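Local coordinates for uncharacterized protein (Acinetobacter baumannii, PDB 5D66) that is of unknown function but is built of ankyrin repeats, a fold that in other proteins commonly serves protein-protein recognition, at residues V126-H130 with G163-L168; T175-R181 with L192-K198. All blocks are in the same frame, centred on the assembly; numbering follows the deposited sequence.

Interactions 1 and 2 lie 13 Å apart between centres, on the same side of the chain's centre, and follow one another along the sequence. Interaction 1 runs between two loops, 126-130 and 163-168, which follow helices 115-124 and 150-162; interaction 2 is made between the last two helices, 176-183 and 186-194, and the C-terminal tail. The loop 163-168 belongs to both neighbourhoods: N167 OD1 lies 2.8 Å from K198 N, a probable hydrogen bond, and P166 O packs 3.3 Å from P176 CG. N167 OD1 faces K198 N much as N129 OD1 accepts from N165 N; N167 adds a second probable bond through ND2, 3.1 Å from G196 O.

Interaction 1 (V126-H130 with G163-L168); sequences VNVNH and GANPNL
N129 and V128 join one loop to the next in a surface contact of the ankyrin-repeat stack, with one hydrogen bond and a small apolar patch. Segment 126-130 leaves helix 115-124 and segment 163-168 leaves helix 150-162. Each loop makes a type I turn, N127 to H130 and N165 to L168, and each turn opens with an Asx turn in which the first asparagine takes the backbone N-H two residues on. The N165 Asx bond, from N167 N to N165 OD1, measures 2.8 Å. G163, with positive phi, closes the preceding helix in a Schellman motif before the chain turns into the loop.

The polar link is a single bond from N165 N to N129 OD1, 2.9 Å long and almost straight at 175°. The N-H arrives in the carbonyl plane on a lone pair of the amide oxygen. With CG anti to its own carbonyl carbon (chi1 -71°), the N129 amide is carried across to the neighbouring loop, where it crosses the N165 side chain at about a right angle, the two amide planes 73° apart. L168 CD1 lies against N129, 3.7 Å from N129 OD1 and 3.9 Å from N129 CB. Beside this link, V128 CG2 presses on the A164 backbone, 3.5 Å from A164 CA, while L159 of helix 150-162 touches both V128 and A164. A water donates to N129 OD1 and to N165 O, at 2.8 Å from the latter, so the amide oxygen accepts both this water and the N165 N-H.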
loop_
_atom_site.group_PDB
_atom_site.type_symbol
_atom_site.label_atom_id
_atom_site.label_comp_id
_atom_site.label_asym_id
_atom_site.label_seq_id
_atom_site.Cartn_x
_atom_site.Cartn_y
_atom_site.Cartn_z
ATOM N N VAL A 126 9.381 -3.981 2.464
ATOM C CA VAL A 126 8.270 -4.882 2.128
ATOM C C VAL A 126 8.825 -5.996 1.233
ATOM O O VAL A 126 9.568 -5.734 0.289
ATOM C CB VAL A 126 7.135 -4.094 1.442
ATOM C CG1 VAL A 126 6.004 -5.058 1.083
ATOM C CG2 VAL A 126 6.559 -3.009 2.367
ATOM N N ASN A 127 8.375 -7.223 1.460
ATOM C CA ASN A 127 8.918 -8.387 0.756
ATOM C C ASN A 127 8.494 -8.343 -0.714
ATOM O O ASN A 127 7.308 -8.621 -1.035
ATOM C CB ASN A 127 8.402 -9.623 1.443
ATOM C CG ASN A 127 8.787 -10.930 0.746
ATOM O OD1 ASN A 127 9.517 -10.941 -0.240
ATOM N ND2 ASN A 127 8.254 -12.011 1.241
ATOM N N VAL A 128 9.426 -8.092 -1.610
ATOM C CA VAL A 128 9.117 -8.008 -3.021
ATOM C C VAL A 128 8.603 -9.327 -3.584
ATOM O O VAL A 128 7.953 -9.346 -4.643
ATOM C CB VAL A 128 10.312 -7.497 -3.841
ATOM C CG1 VAL A 128 10.624 -6.058 -3.499
ATOM C CG2 VAL A 128 11.509 -8.383 -3.722
ATOM N N ASN A 129 8.924 -10.454 -2.953
ATOM C CA ASN A 129 8.527 -11.766 -3.439
ATOM C C ASN A 129 7.179 -12.306 -2.872
ATOM O O ASN A 129 6.813 -13.430 -3.128
ATOM C CB ASN A 129 9.640 -12.787 -3.222
ATOM C CG ASN A 129 10.805 -12.545 -4.154
ATOM O OD1 ASN A 129 10.641 -12.110 -5.297
ATOM N ND2 ASN A 129 12.006 -12.841 -3.689
ATOM N N HIS A 130 6.478 -11.459 -2.117
ATOM C CA HIS A 130 5.200 -11.885 -1.575
ATOM C C HIS A 130 4.174 -12.136 -2.678
ATOM O O HIS A 130 4.063 -11.387 -3.633
ATOM C CB HIS A 130 4.637 -10.783 -0.670
ATOM C CG HIS A 130 3.408 -11.122 0.081
ATOM N ND1 HIS A 130 3.400 -11.526 1.391
ATOM C CD2 HIS A 130 2.134 -11.031 -0.309
ATOM C CE1 HIS A 130 2.134 -11.761 1.727
ATOM N NE2 HIS A 130 1.359 -11.539 0.692
ATOM N N GLY A 163 15.849 -6.968 -6.166
ATOM C CA GLY A 163 16.004 -8.372 -5.916
ATOM C C GLY A 163 14.775 -9.242 -6.046
ATOM O O GLY A 163 14.805 -10.344 -5.559
ATOM N N ALA A 164 13.730 -8.736 -6.680
ATOM C CA ALA A 164 12.559 -9.555 -6.900
ATOM C C ALA A 164 12.979 -10.722 -7.818
ATOM O O ALA A 164 13.633 -10.552 -8.841
ATOM C CB ALA A 164 11.446 -8.778 -7.554
ATOM N N ASN A 165 12.468 -11.909 -7.511
ATOM C CA ASN A 165 12.744 -13.089 -8.296
ATOM C C ASN A 165 11.978 -12.983 -9.611
ATOM O O ASN A 165 10.756 -12.965 -9.605
ATOM C CB ASN A 165 12.324 -14.314 -7.491
ATOM C CG ASN A 165 12.637 -15.618 -8.168
ATOM O OD1 ASN A 165 12.789 -15.681 -9.386
ATOM N ND2 ASN A 165 12.728 -16.692 -7.388
ATOM N N PRO A 166 12.657 -12.923 -10.759
ATOM C CA PRO A 166 11.949 -12.752 -12.012
ATOM C C PRO A 166 11.277 -13.999 -12.534
ATOM O O PRO A 166 10.604 -13.945 -13.550
ATOM C CB PRO A 166 13.061 -12.350 -12.942
ATOM C CG PRO A 166 14.276 -13.125 -12.435
ATOM C CD PRO A 166 14.108 -12.996 -10.937
ATOM N N ASN A 167 11.463 -15.138 -11.836
ATOM C CA ASN A 167 10.917 -16.422 -12.229
ATOM C C ASN A 167 9.779 -16.918 -11.394
ATOM O O ASN A 167 9.349 -18.050 -11.571
ATOM C CB ASN A 167 12.073 -17.443 -12.328
ATOM C CG ASN A 167 13.009 -17.063 -13.475
ATOM O OD1 ASN A 167 12.531 -16.804 -14.560
ATOM N ND2 ASN A 167 14.294 -16.972 -13.239
ATOM N N LEU A 168 9.239 -16.118 -10.502
ATOM C CA LEU A 168 8.025 -16.488 -9.742
ATOM C C LEU A 168 6.829 -16.271 -10.633
ATOM O O LEU A 168 6.488 -15.146 -10.989
ATOM C CB LEU A 168 7.905 -15.702 -8.434
ATOM C CG LEU A 168 8.918 -16.068 -7.374
ATOM C CD1 LEU A 168 8.716 -15.154 -6.154
ATOM C CD2 LEU A 168 8.947 -17.523 -6.960
HETATM O O HOH W 1 9.015 -11.709 -7.850
#

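Interaction 2 (T175-R181 with L192-K198); sequences TPLQHAR and LLVAGAK
L177 and L193 cross at about a right angle, their methyls CD2 and CD2 3.8 Å apart. CG of L177 stands anti to its backbone N (chi1 -179°), which, with chi2 at 60°, sets CD1 beside L193 and CD2 against the terminal carboxylate, 3.6 Å from K198 C. One residue before L193, L192 lays CD1 3.6 Å from P176 O and also against A180 CB. A197 CB meets L177 CB from the tail side.

The extended R181 chain crosses L193 at about a right angle, R181 NH2 3.9 Å from L193 CD2. Within 175-181, L177 CD2 lies off centre over one face of the R181 guanidinium, 3.4 Å above its plane, while R181 NE forms a salt bridge with E189.

Water stitches the tail to the start of helix 176-183. One lies 2.8 Å from T175 OG1 and donates to K198 OXT; a second accepts from L177 N and lies 2.9 Å from K198 O, to which it may donate. T175 OG1 accepts the N-H of Q178 at 3.1 Å, an N-cap. G196 ends helix 186-194 in a Schellman motif. The capped Thr-Pro-Leu start and the leucine-alanine packing on the following helix are consistent with the helix-turn-helix of an ankyrin repeat.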
loop_
_atom_site.group_PDB
_atom_site.type_symbol
_atom_site.label_atom_id
_atom_site.label_comp_id
_atom_site.label_asym_id
_atom_site.label_seq_id
_atom_site.Cartn_x
_atom_site.Cartn_y
_atom_site.Cartn_z
ATOM N N THR A 175 5.078 -17.298 -16.523
ATOM C CA THR A 175 6.132 -16.523 -15.919
ATOM C C THR A 175 6.007 -15.028 -16.250
ATOM O O THR A 175 5.369 -14.642 -17.266
ATOM C CB THR A 175 7.470 -17.042 -16.431
ATOM O OG1 THR A 175 7.554 -16.786 -17.817
ATOM C CG2 THR A 175 7.716 -18.524 -16.060
ATOM N N PRO A 176 6.677 -14.172 -15.475
ATOM C CA PRO A 176 6.766 -12.762 -15.885
ATOM C C PRO A 176 7.249 -12.588 -17.332
ATOM O O PRO A 176 6.680 -11.769 -18.047
ATOM C CB PRO A 176 7.761 -12.234 -14.837
ATOM C CG PRO A 176 7.467 -13.045 -13.616
ATOM C CD PRO A 176 7.265 -14.411 -14.145
ATOM N N LEU A 177 8.279 -13.336 -17.739
ATOM C CA LEU A 177 8.798 -13.224 -19.096
ATOM C C LEU A 177 7.731 -13.554 -20.125
ATOM O O LEU A 177 7.573 -12.827 -21.120
ATOM C CB LEU A 177 9.996 -14.124 -19.233
ATOM C CG LEU A 177 10.686 -14.101 -20.607
ATOM C CD1 LEU A 177 11.172 -12.731 -20.943
ATOM C CD2 LEU A 177 11.811 -15.113 -20.628
ATOM N N GLN A 178 7.017 -14.649 -19.933
ATOM C CA GLN A 178 5.968 -14.998 -20.872
ATOM C C GLN A 178 4.860 -13.959 -20.914
ATOM O O GLN A 178 4.377 -13.604 -21.980
ATOM C CB GLN A 178 5.446 -16.398 -20.597
ATOM C CG GLN A 178 4.507 -16.889 -21.709
ATOM C CD GLN A 178 5.168 -16.872 -23.128
ATOM O OE1 GLN A 178 6.198 -17.517 -23.351
ATOM N NE2 GLN A 178 4.632 -16.033 -24.037
ATOM N N HIS A 179 4.462 -13.464 -19.746
ATOM C CA HIS A 179 3.485 -12.401 -19.697
ATOM C C HIS A 179 3.905 -11.180 -20.489
ATOM O O HIS A 179 3.089 -10.560 -21.199
ATOM C CB HIS A 179 3.116 -12.033 -18.268
ATOM C CG HIS A 179 2.137 -12.963 -17.629
ATOM N ND1 HIS A 179 0.868 -13.139 -18.128
ATOM C CD2 HIS A 179 2.215 -13.715 -16.526
ATOM C CE1 HIS A 179 0.182 -13.936 -17.349
ATOM N NE2 HIS A 179 0.988 -14.326 -16.390
ATOM N N ALA A 180 5.155 -10.781 -20.355
ATOM C CA ALA A 180 5.673 -9.634 -21.099
ATOM C C ALA A 180 5.682 -9.917 -22.604
ATOM O O ALA A 180 5.311 -9.055 -23.431
ATOM C CB ALA A 180 7.043 -9.295 -20.604
ATOM N N ARG A 181 6.128 -11.105 -22.976
ATOM C CA ARG A 181 6.231 -11.475 -24.395
ATOM C C ARG A 181 4.848 -11.506 -25.037
ATOM O O ARG A 181 4.660 -11.050 -26.161
ATOM C CB ARG A 181 6.951 -12.805 -24.503
ATOM C CG ARG A 181 8.439 -12.717 -24.401
ATOM C CD ARG A 181 9.133 -14.013 -24.337
ATOM N NE ARG A 181 10.577 -13.826 -24.414
ATOM C CZ ARG A 181 11.456 -14.807 -24.218
ATOM N NH1 ARG A 181 11.052 -16.040 -23.877
ATOM N NH2 ARG A 181 12.741 -14.569 -24.369
ATOM N N LEU A 192 13.609 -7.990 -17.742
ATOM C CA LEU A 192 13.458 -9.318 -17.163
ATOM C C LEU A 192 14.624 -10.235 -17.549
ATOM O O LEU A 192 15.185 -10.968 -16.727
ATOM C CB LEU A 192 12.151 -9.929 -17.587
ATOM C CG LEU A 192 10.929 -9.364 -16.865
ATOM C CD1 LEU A 192 9.657 -9.786 -17.554
ATOM C CD2 LEU A 192 10.872 -9.807 -15.441
ATOM N N LEU A 193 14.966 -10.256 -18.841
ATOM C CA LEU A 193 16.043 -11.140 -19.335
ATOM C C LEU A 193 17.377 -10.821 -18.657
ATOM O O LEU A 193 18.063 -11.735 -18.238
ATOM C CB LEU A 193 16.177 -11.050 -20.844
ATOM C CG LEU A 193 15.041 -11.748 -21.611
ATOM C CD1 LEU A 193 15.079 -11.274 -23.054
ATOM C CD2 LEU A 193 15.059 -13.247 -21.485
ATOM N N VAL A 194 17.718 -9.552 -18.493
ATOM C CA VAL A 194 18.992 -9.266 -17.865
ATOM C C VAL A 194 18.966 -9.630 -16.350
ATOM O O VAL A 194 20.003 -9.906 -15.796
ATOM C CB VAL A 194 19.516 -7.812 -18.204
ATOM C CG1 VAL A 194 19.552 -7.529 -19.739
ATOM C CG2 VAL A 194 18.659 -6.772 -17.551
ATOM N N ALA A 195 17.787 -9.688 -15.732
ATOM C CA ALA A 195 17.625 -10.135 -14.362
ATOM C C ALA A 195 17.624 -11.660 -14.212
ATOM O O ALA A 195 17.467 -12.151 -13.083
ATOM C CB ALA A 195 16.306 -9.561 -13.821
ATOM N N GLY A 196 17.767 -12.390 -15.311
ATOM C CA GLY A 196 17.776 -13.863 -15.257
ATOM C C GLY A 196 16.467 -14.550 -15.512
ATOM O O GLY A 196 16.338 -15.719 -15.187
ATOM N N ALA A 197 15.491 -13.821 -16.041
ATOM C CA ALA A 197 14.200 -14.414 -16.320
ATOM C C ALA A 197 14.345 -15.502 -17.360
ATOM O O ALA A 197 15.065 -15.341 -18.364
ATOM C CB ALA A 197 13.244 -13.404 -16.813
ATOM N N LYS A 198 13.589 -16.574 -17.117
ATOM C CA LYS A 198 13.351 -17.654 -18.027
ATOM C C LYS A 198 11.816 -17.870 -18.249
ATOM O O LYS A 198 10.933 -17.395 -17.445
ATOM C CB LYS A 198 13.982 -18.949 -17.462
ATOM C CG LYS A 198 15.449 -18.784 -17.079
ATOM C CD LYS A 198 16.088 -20.091 -16.676
ATOM C CE LYS A 198 17.549 -19.862 -16.296
ATOM N NZ LYS A 198 18.191 -21.093 -15.762
ATOM O OXT LYS A 198 11.456 -18.577 -19.212
HETATM O O HOH W 2 9.021 -18.243 -19.764
HETATM O O HOH W 3 10.132 -14.903 -16.115
#